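Local coordinates for protein SusD homolog (Bacteroides thetaiotaomicron, PDB 4MRU) that probably binds mucin O-glycans as a SusD-like outer-membrane lipoprotein of a gut bacterium and carries a magnesium ion, at residues A262-Y267 with P440-P444; L372-P378 with A394-W400. One frame throughout, in Å; residues are numbered along the deposited sequence.

Contact 1: A262-Y267 with P440-P444. With EDO (1,2-ethanediol), chain H.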
loop_
_atom_site.group_PDB
_atom_site.type_symbol
_atom_site.label_atom_id
_atom_site.label_comp_id
_atom_site.label_asym_id
_atom_site.label_seq_id
_atom_site.Cartn_x
_atom_site.Cartn_y
_atom_site.Cartn_z
ATOM N N ALA A 262 11.773 -12.130 4.190
ATOM C CA ALA A 262 13.207 -12.001 4.185
ATOM C C ALA A 262 13.643 -10.593 3.785
ATOM O O ALA A 262 14.640 -10.075 4.300
ATOM C CB ALA A 262 13.815 -12.999 3.230
ATOM N N ASP A 263 12.917 -9.996 2.846
ATOM C CA ASP A 263 13.391 -8.749 2.237
ATOM C C ASP A 263 13.482 -7.645 3.252
ATOM O O ASP A 263 14.539 -7.026 3.417
ATOM C CB ASP A 263 12.479 -8.317 1.090
ATOM C CG ASP A 263 12.315 -9.398 0.050
ATOM O OD1 ASP A 263 11.447 -10.295 0.224
ATOM O OD2 ASP A 263 13.078 -9.329 -0.922
ATOM N N ILE A 264 12.398 -7.389 3.961
ATOM C CA ILE A 264 12.403 -6.278 4.916
ATOM C C ILE A 264 13.424 -6.515 6.048
ATOM O O ILE A 264 14.092 -5.579 6.501
ATOM C CB ILE A 264 11.011 -5.965 5.462
ATOM C CG1 ILE A 264 11.074 -4.630 6.239
ATOM C CG2 ILE A 264 10.475 -7.118 6.323
ATOM C CD1 ILE A 264 9.754 -3.962 6.416
ATOM N N ILE A 265 13.620 -7.765 6.442
ATOM C CA ILE A 265 14.671 -8.088 7.407
ATOM C C ILE A 265 16.106 -7.886 6.865
ATOM O O ILE A 265 16.980 -7.412 7.602
ATOM C CB ILE A 265 14.501 -9.526 7.930
ATOM C CG1 ILE A 265 13.163 -9.677 8.626
ATOM C CG2 ILE A 265 15.622 -9.889 8.891
ATOM C CD1 ILE A 265 13.046 -8.938 9.933
ATOM N N CYS A 266 16.363 -8.239 5.604
ATOM C CA CYS A 266 17.669 -8.013 5.004
ATOM C C CYS A 266 18.065 -6.547 5.026
ATOM O O CYS A 266 19.192 -6.198 5.396
ATOM C CB CYS A 266 17.703 -8.473 3.538
ATOM S SG CYS A 266 17.776 -10.254 3.364
ATOM N N TYR A 267 17.143 -5.676 4.617
ATOM C CA TYR A 267 17.422 -4.273 4.648
ATOM C C TYR A 267 17.592 -3.765 6.101
ATOM O O TYR A 267 18.567 -3.120 6.395
ATOM C CB TYR A 267 16.317 -3.463 3.989
ATOM C CG TYR A 267 16.319 -3.482 2.488
ATOM C CD1 TYR A 267 15.784 -4.555 1.767
ATOM C CD2 TYR A 267 16.863 -2.405 1.762
ATOM C CE1 TYR A 267 15.755 -4.548 0.395
ATOM C CE2 TYR A 267 16.862 -2.417 0.387
ATOM C CZ TYR A 267 16.326 -3.470 -0.295
ATOM O OH TYR A 267 16.323 -3.406 -1.661
ATOM N N PRO A 440 11.818 -0.757 -3.451
ATOM C CA PRO A 440 13.134 -1.341 -3.324
ATOM C C PRO A 440 13.271 -2.600 -4.186
ATOM O O PRO A 440 12.281 -3.238 -4.554
ATOM C CB PRO A 440 13.191 -1.714 -1.844
ATOM C CG PRO A 440 11.775 -2.134 -1.571
ATOM C CD PRO A 440 10.920 -1.182 -2.367
ATOM N N LYS A 441 14.499 -2.960 -4.510
ATOM C CA LYS A 441 14.782 -4.225 -5.108
ATOM C C LYS A 441 14.491 -5.320 -4.079
ATOM O O LYS A 441 14.863 -5.216 -2.935
ATOM C CB LYS A 441 16.224 -4.304 -5.590
ATOM C CG LYS A 441 16.569 -3.200 -6.594
ATOM C CD LYS A 441 18.077 -3.272 -6.844
ATOM C CE LYS A 441 18.531 -2.223 -7.821
ATOM N NZ LYS A 441 20.022 -2.226 -7.864
ATOM N N LEU A 442 13.749 -6.335 -4.522
ATOM C CA LEU A 442 13.345 -7.440 -3.689
ATOM C C LEU A 442 13.935 -8.766 -4.197
ATOM O O LEU A 442 14.310 -8.907 -5.371
ATOM C CB LEU A 442 11.837 -7.555 -3.725
ATOM C CG LEU A 442 11.033 -6.356 -3.263
ATOM C CD1 LEU A 442 9.528 -6.568 -3.560
ATOM C CD2 LEU A 442 11.308 -6.119 -1.790
ATOM N N LEU A 443 13.952 -9.765 -3.324
ATOM C CA LEU A 443 14.440 -11.069 -3.644
ATOM C C LEU A 443 13.457 -11.791 -4.548
ATOM O O LEU A 443 12.225 -11.772 -4.296
ATOM C CB LEU A 443 14.654 -11.889 -2.358
ATOM C CG LEU A 443 15.691 -11.366 -1.362
ATOM C CD1 LEU A 443 15.783 -12.259 -0.130
ATOM C CD2 LEU A 443 17.050 -11.288 -2.010
ATOM N N PRO A 444 13.981 -12.500 -5.547
ATOM C CA PRO A 444 13.057 -13.206 -6.448
ATOM C C PRO A 444 12.407 -14.393 -5.736
ATOM O O PRO A 444 12.982 -14.949 -4.813
ATOM C CB PRO A 444 13.963 -13.671 -7.586
ATOM C CG PRO A 444 15.296 -13.858 -6.944
ATOM C CD PRO A 444 15.384 -12.709 -5.934
HETATM C C1 EDO H . 11.518 -9.283 -8.605
HETATM O O1 EDO H . 11.337 -8.148 -7.762
HETATM C C2 EDO H . 12.991 -9.437 -8.931
HETATM O O2 EDO H . 13.696 -9.948 -7.808
HETATM O O HOH W 1 10.535 -10.991 -2.085
HETATM O O HOH W 2 16.540 -1.054 -3.491
#

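Contact 2: L372-P378 with A394-W400. With MG (magnesium ion), chain C; EDO (1,2-ethanediol), chain L.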
loop_
_atom_site.group_PDB
_atom_site.type_symbol
_atom_site.label_atom_id
_atom_site.label_comp_id
_atom_site.label_asym_id
_atom_site.label_seq_id
_atom_site.Cartn_x
_atom_site.Cartn_y
_atom_site.Cartn_z
ATOM N N LEU A 372 20.817 8.306 9.488
ATOM C CA LEU A 372 20.822 9.042 8.215
ATOM C C LEU A 372 22.209 9.187 7.584
ATOM O O LEU A 372 22.304 9.499 6.413
ATOM C CB LEU A 372 20.203 10.437 8.428
ATOM C CG LEU A 372 18.676 10.503 8.422
ATOM C CD1 LEU A 372 18.245 11.882 8.853
ATOM C CD2 LEU A 372 18.164 10.166 7.053
ATOM N N ASN A 373 23.272 8.933 8.332
ATOM C CA ASN A 373 24.594 8.905 7.760
ATOM C C ASN A 373 25.144 7.521 7.544
ATOM O O ASN A 373 26.343 7.354 7.303
ATOM C CB ASN A 373 25.534 9.686 8.669
ATOM C CG ASN A 373 25.226 11.163 8.639
ATOM O OD1 ASN A 373 25.005 11.747 7.600
ATOM N ND2 ASN A 373 25.182 11.770 9.823
ATOM N N SER A 374 24.288 6.509 7.650
ATOM C CA SER A 374 24.737 5.139 7.536
ATOM C C SER A 374 25.159 4.833 6.109
ATOM O O SER A 374 24.489 5.242 5.137
ATOM C CB SER A 374 23.620 4.161 7.954
ATOM O OG SER A 374 23.984 2.826 7.660
ATOM N N ILE A 375 26.258 4.081 5.988
ATOM C CA ILE A 375 26.722 3.576 4.685
ATOM C C ILE A 375 26.726 2.060 4.663
ATOM O O ILE A 375 27.350 1.459 3.822
ATOM C CB ILE A 375 28.101 4.156 4.335
ATOM C CG1 ILE A 375 29.154 3.838 5.404
ATOM C CG2 ILE A 375 27.955 5.657 4.130
ATOM C CD1 ILE A 375 30.570 4.150 4.930
ATOM N N ALA A 376 25.976 1.449 5.597
ATOM C CA ALA A 376 25.828 -0.013 5.624
ATOM C C ALA A 376 24.911 -0.483 4.504
ATOM O O ALA A 376 23.944 0.188 4.176
ATOM C CB ALA A 376 25.254 -0.467 6.954
ATOM N N SER A 377 25.220 -1.637 3.940
ATOM C CA SER A 377 24.422 -2.230 2.883
ATOM C C SER A 377 23.348 -3.143 3.454
ATOM O O SER A 377 23.536 -3.715 4.524
ATOM C CB SER A 377 25.294 -3.053 1.941
ATOM O OG SER A 377 25.905 -2.172 1.005
ATOM N N PRO A 378 22.268 -3.349 2.700
ATOM C CA PRO A 378 21.313 -4.399 3.068
ATOM C C PRO A 378 22.042 -5.742 3.172
ATOM O O PRO A 378 23.019 -5.972 2.475
ATOM C CB PRO A 378 20.314 -4.372 1.924
ATOM C CG PRO A 378 20.374 -2.941 1.434
ATOM C CD PRO A 378 21.829 -2.598 1.505
ATOM N N ALA A 394 20.061 -5.734 -2.555
ATOM C CA ALA A 394 20.457 -4.390 -3.009
ATOM C C ALA A 394 21.698 -3.927 -2.313
ATOM O O ALA A 394 22.082 -4.477 -1.265
ATOM C CB ALA A 394 19.317 -3.401 -2.756
ATOM N N ASN A 395 22.319 -2.877 -2.833
ATOM C CA ASN A 395 23.441 -2.276 -2.118
ATOM C C ASN A 395 23.149 -0.839 -1.673
ATOM O O ASN A 395 23.991 -0.216 -1.072
ATOM C CB ASN A 395 24.711 -2.365 -2.955
ATOM C CG ASN A 395 24.707 -1.433 -4.139
ATOM O OD1 ASN A 395 23.709 -0.779 -4.468
ATOM N ND2 ASN A 395 25.856 -1.339 -4.773
ATOM N N ILE A 396 21.926 -0.373 -1.883
ATOM C CA ILE A 396 21.513 0.979 -1.510
ATOM C C ILE A 396 21.714 1.271 -0.019
ATOM O O ILE A 396 21.307 0.519 0.848
ATOM C CB ILE A 396 20.031 1.280 -1.901
ATOM C CG1 ILE A 396 19.683 2.787 -1.760
ATOM C CG2 ILE A 396 19.048 0.435 -1.099
ATOM C CD1 ILE A 396 20.445 3.687 -2.707
ATOM N N THR A 397 22.353 2.398 0.261
ATOM C CA THR A 397 22.572 2.832 1.635
ATOM C C THR A 397 21.631 3.922 2.013
ATOM O O THR A 397 20.952 4.528 1.160
ATOM C CB THR A 397 23.997 3.361 1.800
ATOM O OG1 THR A 397 24.153 4.492 0.970
ATOM C CG2 THR A 397 25.058 2.304 1.404
ATOM N N VAL A 398 21.593 4.224 3.300
ATOM C CA VAL A 398 20.710 5.297 3.798
ATOM C C VAL A 398 21.233 6.699 3.483
ATOM O O VAL A 398 20.464 7.587 3.098
ATOM C CB VAL A 398 20.505 5.222 5.313
ATOM C CG1 VAL A 398 19.586 6.351 5.777
ATOM C CG2 VAL A 398 19.925 3.865 5.713
ATOM N N LYS A 399 22.535 6.883 3.602
ATOM C CA LYS A 399 23.113 8.225 3.468
ATOM C C LYS A 399 22.854 8.847 2.077
ATOM O O LYS A 399 23.168 8.265 1.035
ATOM C CB LYS A 399 24.612 8.198 3.787
ATOM C CG LYS A 399 25.308 9.569 3.835
ATOM C CD LYS A 399 26.773 9.438 4.219
ATOM C CE LYS A 399 27.478 10.776 4.402
ATOM N NZ LYS A 399 27.499 11.527 3.113
ATOM N N TRP A 400 22.337 10.065 2.094
ATOM C CA TRP A 400 22.034 10.828 0.857
ATOM C C TRP A 400 23.260 11.001 -0.051
ATOM O O TRP A 400 24.372 11.247 0.419
ATOM C CB TRP A 400 21.411 12.190 1.212
ATOM C CG TRP A 400 20.942 12.983 0.019
ATOM C CD1 TRP A 400 21.613 13.992 -0.619
ATOM C CD2 TRP A 400 19.720 12.802 -0.690
ATOM N NE1 TRP A 400 20.878 14.441 -1.679
ATOM C CE2 TRP A 400 19.698 13.741 -1.721
ATOM C CE3 TRP A 400 18.641 11.925 -0.552
ATOM C CZ2 TRP A 400 18.623 13.850 -2.613
ATOM C CZ3 TRP A 400 17.540 12.067 -1.407
ATOM C CH2 TRP A 400 17.548 13.010 -2.416
HETATM MG MG MG C . 24.531 13.694 6.808
HETATM C C1 EDO L . 28.457 9.025 0.394
HETATM O O1 EDO L . 27.402 10.008 0.530
HETATM C C2 EDO L . 29.822 9.511 0.879
HETATM O O2 EDO L . 29.794 10.009 2.235
HETATM O O HOH W 3 21.485 11.458 4.717
HETATM O O HOH W 4 25.108 14.536 8.663
HETATM O O HOH W 5 23.048 2.471 5.084
HETATM O O HOH W 6 26.539 13.751 5.998
HETATM O O HOH W 7 23.799 12.888 5.028
HETATM O O HOH W 8 24.097 15.660 6.085
HETATM O O HOH W 9 22.569 13.519 7.545
#

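Contact 1: A262-Y267 with P440-P444
Asp263 and Tyr267, one helical turn apart, point from the helix beginning at Ala262 toward the extended loop 440-444 and grip its backbone at alternate residues. Asp263 puts CG beside its backbone N and anti to its carbonyl carbon (chi1 -55°), which sends the carboxylate outward to the loop. There Leu443 N donates to Asp263 OD2 at 2.6 Å, a short and virtually straight bond (179°) that meets the oxygen almost head-on. The other oxygen, OD1, accepts a hydrogen bond from a water that also donates to Leu443 O, so a single carboxylate serves both backbone groups of Leu443. The amide hydrogen, and perhaps the nearby helix start, would tend to stabilise its negative charge.

Tyr267 reverses the pattern at Lys441, binding the carbonyl directly and the amide through a water that donates to the phenol. Its OH donates to Lys441 O at 2.7 Å, lying in the carbonyl plane on a lone pair, and Lys441 O lies at the edge of the tyrosine ring, in its plane. A phenylalanine here would keep the ring but would probably leave Lys441 O and this water without their hydroxyl partner.

Apolar atoms fill in around these bonds. The Leu443 side chain runs past Asp263 in the opposite direction, bringing CD1 to 4.0 Å from Ala262 CB, a methyl small enough to admit it. Leu442 crosses Asp263 at about a right angle, its CD2 3.8 Å from Asp263 CB. Pro440 CB lies 3.9 Å from Tyr267 CZ, and Trp420 of helix 408-423 meets the tyrosine ring edge-to-face. The two side chains thus hold an extended loop by its peptide groups, joining helix 262-270 to the loop after helix 427-437 in the SusD-like fold.

Contact 2: L372-P378 with A394-W400
Lys399 meets the 372-378 chain with both backbone and side chain. Its N donates to Ser374 O at 3.0 Å, in the carbonyl plane, and its CA-H leans on Leu372 O. With CG anti to the backbone N (chi1 -174°), the lysine runs extended along the surface, and CD comes to 4.0 Å from Ile375 CG2, the two side chains lying side by side and pointing the same way. Only at the end does it bend (chi4 -63°), bringing NZ to both hydroxyls of an ethanediol probably left from the crystallisation liquor; the long chain thus offers methylenes to the neighbour and carries its charge away from the 372-378 backbone.

Thr397 divides its branches. OG1 bonds outside the contact, leaving CG2 to press on Ile375 O at 3.4 Å. Val398 turns CG1 inward against Leu372 CA at 3.8 Å, a branched apolar group suited to this buried spot. Pro378, having no N-H to satisfy, lays CD 3.2 Å from Ile396 O. One water joins Val398 N, Ala376 O and Ser374 OG, while another links Leu372 O to Trp400 N, so that water bridges peptide groups that do not bond to each other directly.

Asn373, its CB directed away from 394-400, carries its amide outward, and OD1 binds the magnesium ion at 2.1 Å. ND2 donates to one of the metal's waters. The result is an irregular antiparallel pairing of loop segments that ends in an octahedral magnesium site with one protein ligand and five waters.

In the fold
Tyr267 is shared by the two contacts, whose centres lie 14 Å apart. While its hydroxyl is engaged in contact 1, the same oxygen packs 3.2 Å from Ala394 CB, and Tyr267 CD2 lies 3.6 Å from Pro378 CG, so the ring also belongs to the near end of contact 2. Ile396 CG2 also touches it, at Tyr267 CE2. In sequence, contact 2 closes a short loop nested within the much longer one closed by contact 1. The magnesium ion belongs to the far end of contact 2, 20.8 Å from Tyr267 OH, which leaves contact 1 well removed from the metal. Helix 408-423 touches both.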